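Local coordinates for protein carbonic anhydrase (Neosartorya fumigata, PDB 7COI) that probably catalyses the reversible hydration of carbon dioxide to hydrogencarbonate and a proton, using one zinc ion per subunit, at residues D121-E126 with Y257-G262; I143-H148 with L226-G231. All coordinates share one frame; numbering follows the deposited sequence. Where two conformers were deposited one is given.

From the N terminus the chain runs through strand 114-119 into the loop 121-126, the first half of contact 1, then through strand 137-142 into 143-148, the first half of contact 2. Helix 216-236 supplies 226-231 and closes contact 2; strand 251-257 then leads into 257-262 and closes contact 1, so the smaller loop lies wholly within the larger. Contact 1 joins the loops that follow strands 114-119 and 251-257, while contact 2 binds the loop after 137-142, one of the sheet's two outer strands within this chain, to a helix. Their centres are about 16 Å apart and they do not touch, yet both come close to the zinc site formed by Cys-119, His-175 and Cys-178.

Contact 1 of 2, residues D121-E126 with Y257-G262; sequences DSRCPE and YDVGSG
With CG of Tyr-257 anti to the backbone N (chi1 180°), the phenol ring reaches the 121-126 loop, and its CE2 comes within 3.3 Å of the Arg-123 carbonyl O. This loop follows zinc-ligand strand 114-119 of the beta-class carbonic anhydrase fold and forms a type I beta turn from Asp-121 to Cys-124. In one of two Cys-124 conformers, and so less certainly, SG meets the ring obliquely, 3.8 Å from Tyr-257 CD2. Water 1, in the ring plane at the phenol edge, joins Tyr-257 OH to the Arg-123 O, to which it donates.

Val-259 meets Arg-123 with both branches: CG1 lies 4.1 Å from CB, and CG2 sits over one guanidinium face, offset toward its rim. That flat group is held side-on by Asp-121, NE bonding to OD1 and NH2 to OD2, both carboxylate oxygens being met on the syn side. Arg-123 NH1 hydrogen-bonds to Leu-106 O of the second subunit, so this arginine also joins two subunits, and His-175 packs against Asp-121 and Val-259. Asp-121 has been seen to bind zinc in this protein, but does not in this chain. OD1 of Asp-121 also takes the backbone N-H of Arg-123 through its anti lone pair, an Asx turn with an N-H...O angle of 161°.

Contact 2 of 2, residues I143-H148 with L226-G231; sequences IANVIH and LNVKEG
Asn-227 reaches from its helix to the 143-148 loop, and its amide is the polar centre of the contact. The bond from CA to CB heads toward the loop, and CG continues anti to the backbone N (chi1 -177°), 4.0 Å from Ala-144 O. There the amide divides. ND2 gives a weak, bent bond to Ala-144 O (2.8 Å, 122°) and another to water 2, which also accepts from Asn-145 ND2. The two ND2 atoms, 3.4 Å apart, are both donors and do not bond; their amide planes are 41° apart, and the shared water gives both an acceptor. OD1 accepts from water 4, itself bound by Ile-147 N, while water 3 bridges the backbone oxygens of Asn-145 and Asn-227. Solvent thus supplies much of the polar link in a buried interface.

Beside it, Asn-145 ND2 lies 3.8 Å from Val-228 CG2. Further along, Ile-147 packs on the bare backbone of Gly-231, CG1 3.9 Å from its CA. The loop leaves strand 137-142 and touches helix 216-236 and also helix 193-206, whose Leu-200 meets both Ala-144 and Asn-227; Asn-145 and Ile-147 pack against strands 114-119 and 169-175.

Contact 1 of 2, residues D121-E126 with Y257-G262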
loop_
_atom_site.group_PDB
_atom_site.type_symbol
_atom_site.label_atom_id
_atom_site.label_comp_id
_atom_site.label_asym_id
_atom_site.label_seq_id
_atom_site.Cartn_x
_atom_site.Cartn_y
_atom_site.Cartn_z
ATOM N N ASP A 121 20.589 -1.478 -0.714
ATOM C CA ASP A 121 22.008 -1.212 -0.321
ATOM C C ASP A 121 22.888 -1.248 -1.573
ATOM O O ASP A 121 22.853 -2.246 -2.355
ATOM C CB ASP A 121 22.456 -2.209 0.758
ATOM C CG ASP A 121 23.803 -1.838 1.382
ATOM O OD1 ASP A 121 24.800 -1.684 0.630
ATOM O OD2 ASP A 121 23.818 -1.633 2.604
ATOM N N SER A 122 23.642 -0.168 -1.805
ATOM C CA SER A 122 24.458 0.031 -3.014
ATOM C C SER A 122 25.539 -1.059 -3.128
ATOM O O SER A 122 26.065 -1.233 -4.246
ATOM C CB SER A 122 25.073 1.392 -3.016
ATOM O OG SER A 122 26.009 1.526 -1.928
ATOM N N ARG A 123 25.849 -1.752 -2.043
ATOM C CA ARG A 123 26.908 -2.784 -2.047
ATOM C C ARG A 123 26.381 -4.126 -2.552
ATOM O O ARG A 123 27.224 -5.033 -2.659
ATOM C CB ARG A 123 27.526 -2.894 -0.651
ATOM C CG ARG A 123 28.136 -1.576 -0.197
ATOM C CD ARG A 123 28.477 -1.584 1.295
ATOM N NE ARG A 123 27.294 -1.628 2.125
ATOM C CZ ARG A 123 27.281 -1.467 3.451
ATOM N NH1 ARG A 123 28.432 -1.324 4.120
ATOM N NH2 ARG A 123 26.137 -1.524 4.120
ATOM N N CYS A 124 25.090 -4.257 -2.889
ATOM C CA CYS A 124 24.481 -5.560 -3.274
ATOM C C CYS A 124 23.886 -5.507 -4.681
ATOM O O CYS A 124 22.742 -5.887 -4.878
ATOM C CB CYS A 124 23.417 -5.967 -2.265
ATOM S SG CYS A 124 23.902 -5.764 -0.535
ATOM N N PRO A 125 24.635 -5.089 -5.741
ATOM C CA PRO A 125 24.137 -5.199 -7.130
ATOM C C PRO A 125 24.157 -6.654 -7.622
ATOM O O PRO A 125 25.262 -7.227 -7.846
ATOM C CB PRO A 125 25.101 -4.343 -7.958
ATOM C CG PRO A 125 26.389 -4.397 -7.148
ATOM C CD PRO A 125 25.956 -4.470 -5.697
ATOM N N GLU A 126 22.975 -7.239 -7.790
ATOM C CA GLU A 126 22.825 -8.717 -7.960
ATOM C C GLU A 126 23.643 -9.193 -9.161
ATOM O O GLU A 126 24.353 -10.228 -9.042
ATOM C CB GLU A 126 21.350 -9.120 -8.038
ATOM C CG GLU A 126 20.633 -8.729 -9.320
ATOM C CD GLU A 126 20.693 -7.255 -9.655
ATOM O OE1 GLU A 126 20.463 -6.452 -8.697
ATOM O OE2 GLU A 126 21.033 -6.929 -10.830
ATOM N N TYR A 257 24.477 -12.066 1.910
ATOM C CA TYR A 257 25.625 -11.460 1.207
ATOM C C TYR A 257 26.499 -10.796 2.248
ATOM O O TYR A 257 26.011 -9.946 2.979
ATOM C CB TYR A 257 25.168 -10.445 0.162
ATOM C CG TYR A 257 26.307 -9.795 -0.570
ATOM C CD1 TYR A 257 27.167 -10.569 -1.342
ATOM C CD2 TYR A 257 26.605 -8.438 -0.413
ATOM C CE1 TYR A 257 28.227 -9.989 -2.009
ATOM C CE2 TYR A 257 27.669 -7.854 -1.082
ATOM C CZ TYR A 257 28.482 -8.634 -1.888
ATOM O OH TYR A 257 29.557 -8.092 -2.541
ATOM N N ASP A 258 27.786 -11.161 2.288
ATOM C CA ASP A 258 28.764 -10.538 3.214
ATOM C C ASP A 258 29.385 -9.364 2.459
ATOM O O ASP A 258 30.176 -9.601 1.495
ATOM C CB ASP A 258 29.792 -11.588 3.673
ATOM C CG ASP A 258 30.771 -11.091 4.710
ATOM O OD1 ASP A 258 31.078 -9.894 4.704
ATOM O OD2 ASP A 258 31.195 -11.914 5.530
ATOM N N VAL A 259 29.049 -8.135 2.842
ATOM C CA VAL A 259 29.506 -6.930 2.089
ATOM C C VAL A 259 31.025 -6.781 2.217
ATOM O O VAL A 259 31.600 -6.053 1.397
ATOM C CB VAL A 259 28.772 -5.659 2.542
ATOM C CG1 VAL A 259 27.280 -5.784 2.284
ATOM C CG2 VAL A 259 29.051 -5.343 3.997
ATOM N N GLY A 260 31.638 -7.411 3.220
ATOM C CA GLY A 260 33.091 -7.311 3.484
ATOM C C GLY A 260 33.926 -8.276 2.651
ATOM O O GLY A 260 35.094 -7.963 2.420
ATOM N N SER A 261 33.359 -9.394 2.184
ATOM C CA SER A 261 34.099 -10.474 1.483
ATOM C C SER A 261 33.609 -10.641 0.034
ATOM O O SER A 261 34.357 -11.143 -0.793
ATOM C CB SER A 261 33.946 -11.744 2.267
ATOM O OG SER A 261 32.653 -12.277 2.089
ATOM N N GLY A 262 32.366 -10.259 -0.283
ATOM C CA GLY A 262 31.783 -10.484 -1.608
ATOM C C GLY A 262 31.135 -11.845 -1.750
ATOM O O GLY A 262 30.632 -12.160 -2.864
HETATM O O HOH W 1 29.987 -5.588 -2.155
#

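Contact 2 of 2, residues I143-H148 with L226-G231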
loop_
_atom_site.group_PDB
_atom_site.type_symbol
_atom_site.label_atom_id
_atom_site.label_comp_id
_atom_site.label_asym_id
_atom_site.label_seq_id
_atom_site.Cartn_x
_atom_site.Cartn_y
_atom_site.Cartn_z
ATOM N N ILE A 143 14.046 -1.583 0.774
ATOM C CA ILE A 143 14.743 -1.421 2.083
ATOM C C ILE A 143 14.700 -2.747 2.870
ATOM O O ILE A 143 13.598 -3.204 3.265
ATOM C CB ILE A 143 14.190 -0.262 2.905
ATOM C CG1 ILE A 143 14.376 1.074 2.181
ATOM C CG2 ILE A 143 14.866 -0.256 4.276
ATOM C CD1 ILE A 143 15.808 1.431 1.820
ATOM N N ALA A 144 15.872 -3.346 3.074
ATOM C CA ALA A 144 16.081 -4.562 3.893
ATOM C C ALA A 144 15.345 -5.768 3.319
ATOM O O ALA A 144 15.055 -6.712 4.086
ATOM C CB ALA A 144 15.620 -4.309 5.308
ATOM N N ASN A 145 15.137 -5.821 1.997
ATOM C CA ASN A 145 14.630 -7.050 1.324
ATOM C C ASN A 145 13.415 -7.563 2.120
ATOM O O ASN A 145 13.281 -8.781 2.290
ATOM C CB ASN A 145 15.754 -8.096 1.124
ATOM C CG ASN A 145 16.602 -8.437 2.345
ATOM O OD1 ASN A 145 17.577 -7.759 2.625
ATOM N ND2 ASN A 145 16.253 -9.513 3.048
ATOM N N VAL A 146 12.486 -6.678 2.494
ATOM C CA VAL A 146 11.300 -7.030 3.323
ATOM C C VAL A 146 10.162 -7.435 2.394
ATOM O O VAL A 146 9.892 -6.735 1.407
ATOM C CB VAL A 146 10.887 -5.873 4.250
ATOM C CG1 VAL A 146 9.586 -6.158 4.991
ATOM C CG2 VAL A 146 11.984 -5.570 5.235
ATOM N N ILE A 147 9.523 -8.560 2.697
ATOM C CA ILE A 147 8.290 -9.000 2.000
ATOM C C ILE A 147 7.103 -8.731 2.903
ATOM O O ILE A 147 6.834 -9.546 3.809
ATOM C CB ILE A 147 8.352 -10.474 1.558
ATOM C CG1 ILE A 147 9.668 -10.783 0.838
ATOM C CG2 ILE A 147 7.135 -10.827 0.727
ATOM C CD1 ILE A 147 9.549 -11.739 -0.306
ATOM N N HIS A 148 6.401 -7.623 2.668
ATOM C CA HIS A 148 5.070 -7.379 3.260
ATOM C C HIS A 148 4.107 -8.205 2.435
ATOM O O HIS A 148 4.076 -8.038 1.225
ATOM C CB HIS A 148 4.679 -5.902 3.185
ATOM C CG HIS A 148 5.509 -5.012 4.039
ATOM N ND1 HIS A 148 5.086 -4.591 5.272
ATOM C CD2 HIS A 148 6.695 -4.401 3.803
ATOM C CE1 HIS A 148 6.009 -3.779 5.769
ATOM N NE2 HIS A 148 6.985 -3.647 4.902
ATOM N N LEU A 226 16.767 -14.026 10.076
ATOM C CA LEU A 226 15.355 -14.271 10.458
ATOM C C LEU A 226 14.443 -13.578 9.437
ATOM O O LEU A 226 13.431 -14.165 9.050
ATOM C CB LEU A 226 15.106 -13.765 11.878
ATOM C CG LEU A 226 15.738 -14.599 12.997
ATOM C CD1 LEU A 226 15.612 -13.820 14.270
ATOM C CD2 LEU A 226 15.090 -15.973 13.091
ATOM N N ASN A 227 14.854 -12.414 8.944
ATOM C CA ASN A 227 14.077 -11.638 7.933
ATOM C C ASN A 227 14.043 -12.391 6.608
ATOM O O ASN A 227 12.961 -12.441 5.948
ATOM C CB ASN A 227 14.641 -10.230 7.812
ATOM C CG ASN A 227 13.847 -9.389 6.845
ATOM O OD1 ASN A 227 12.621 -9.363 6.940
ATOM N ND2 ASN A 227 14.547 -8.755 5.900
ATOM N N VAL A 228 15.173 -12.968 6.174
ATOM C CA VAL A 228 15.206 -13.750 4.911
ATOM C C VAL A 228 14.274 -14.947 5.095
ATOM O O VAL A 228 13.489 -15.234 4.204
ATOM C CB VAL A 228 16.641 -14.182 4.536
ATOM C CG1 VAL A 228 16.626 -15.202 3.413
ATOM C CG2 VAL A 228 17.514 -12.970 4.170
ATOM N N LYS A 229 14.346 -15.631 6.224
ATOM C CA LYS A 229 13.522 -16.862 6.411
ATOM C C LYS A 229 12.032 -16.506 6.430
ATOM O O LYS A 229 11.232 -17.223 5.841
ATOM C CB LYS A 229 13.986 -17.573 7.678
ATOM C CG LYS A 229 15.314 -18.291 7.523
ATOM C CD LYS A 229 15.912 -18.695 8.865
ATOM C CE LYS A 229 17.269 -19.358 8.744
ATOM N NZ LYS A 229 17.928 -19.513 10.063
ATOM N N GLU A 230 11.659 -15.428 7.102
ATOM C CA GLU A 230 10.266 -14.941 7.181
ATOM C C GLU A 230 9.817 -14.515 5.782
ATOM O O GLU A 230 8.641 -14.794 5.413
ATOM C CB GLU A 230 10.140 -13.807 8.204
ATOM C CG GLU A 230 8.689 -13.511 8.569
ATOM C CD GLU A 230 7.956 -14.669 9.252
ATOM O OE1 GLU A 230 8.660 -15.546 9.828
ATOM O OE2 GLU A 230 6.693 -14.686 9.200
ATOM N N GLY A 231 10.711 -13.917 4.989
ATOM C CA GLY A 231 10.375 -13.507 3.609
ATOM C C GLY A 231 10.104 -14.721 2.755
ATOM O O GLY A 231 9.206 -14.672 1.939
HETATM O O HOH W 2 17.390 -9.621 5.768
HETATM O O HOH W 3 12.876 -11.039 3.472
HETATM O O HOH W 4 10.435 -10.014 4.909
#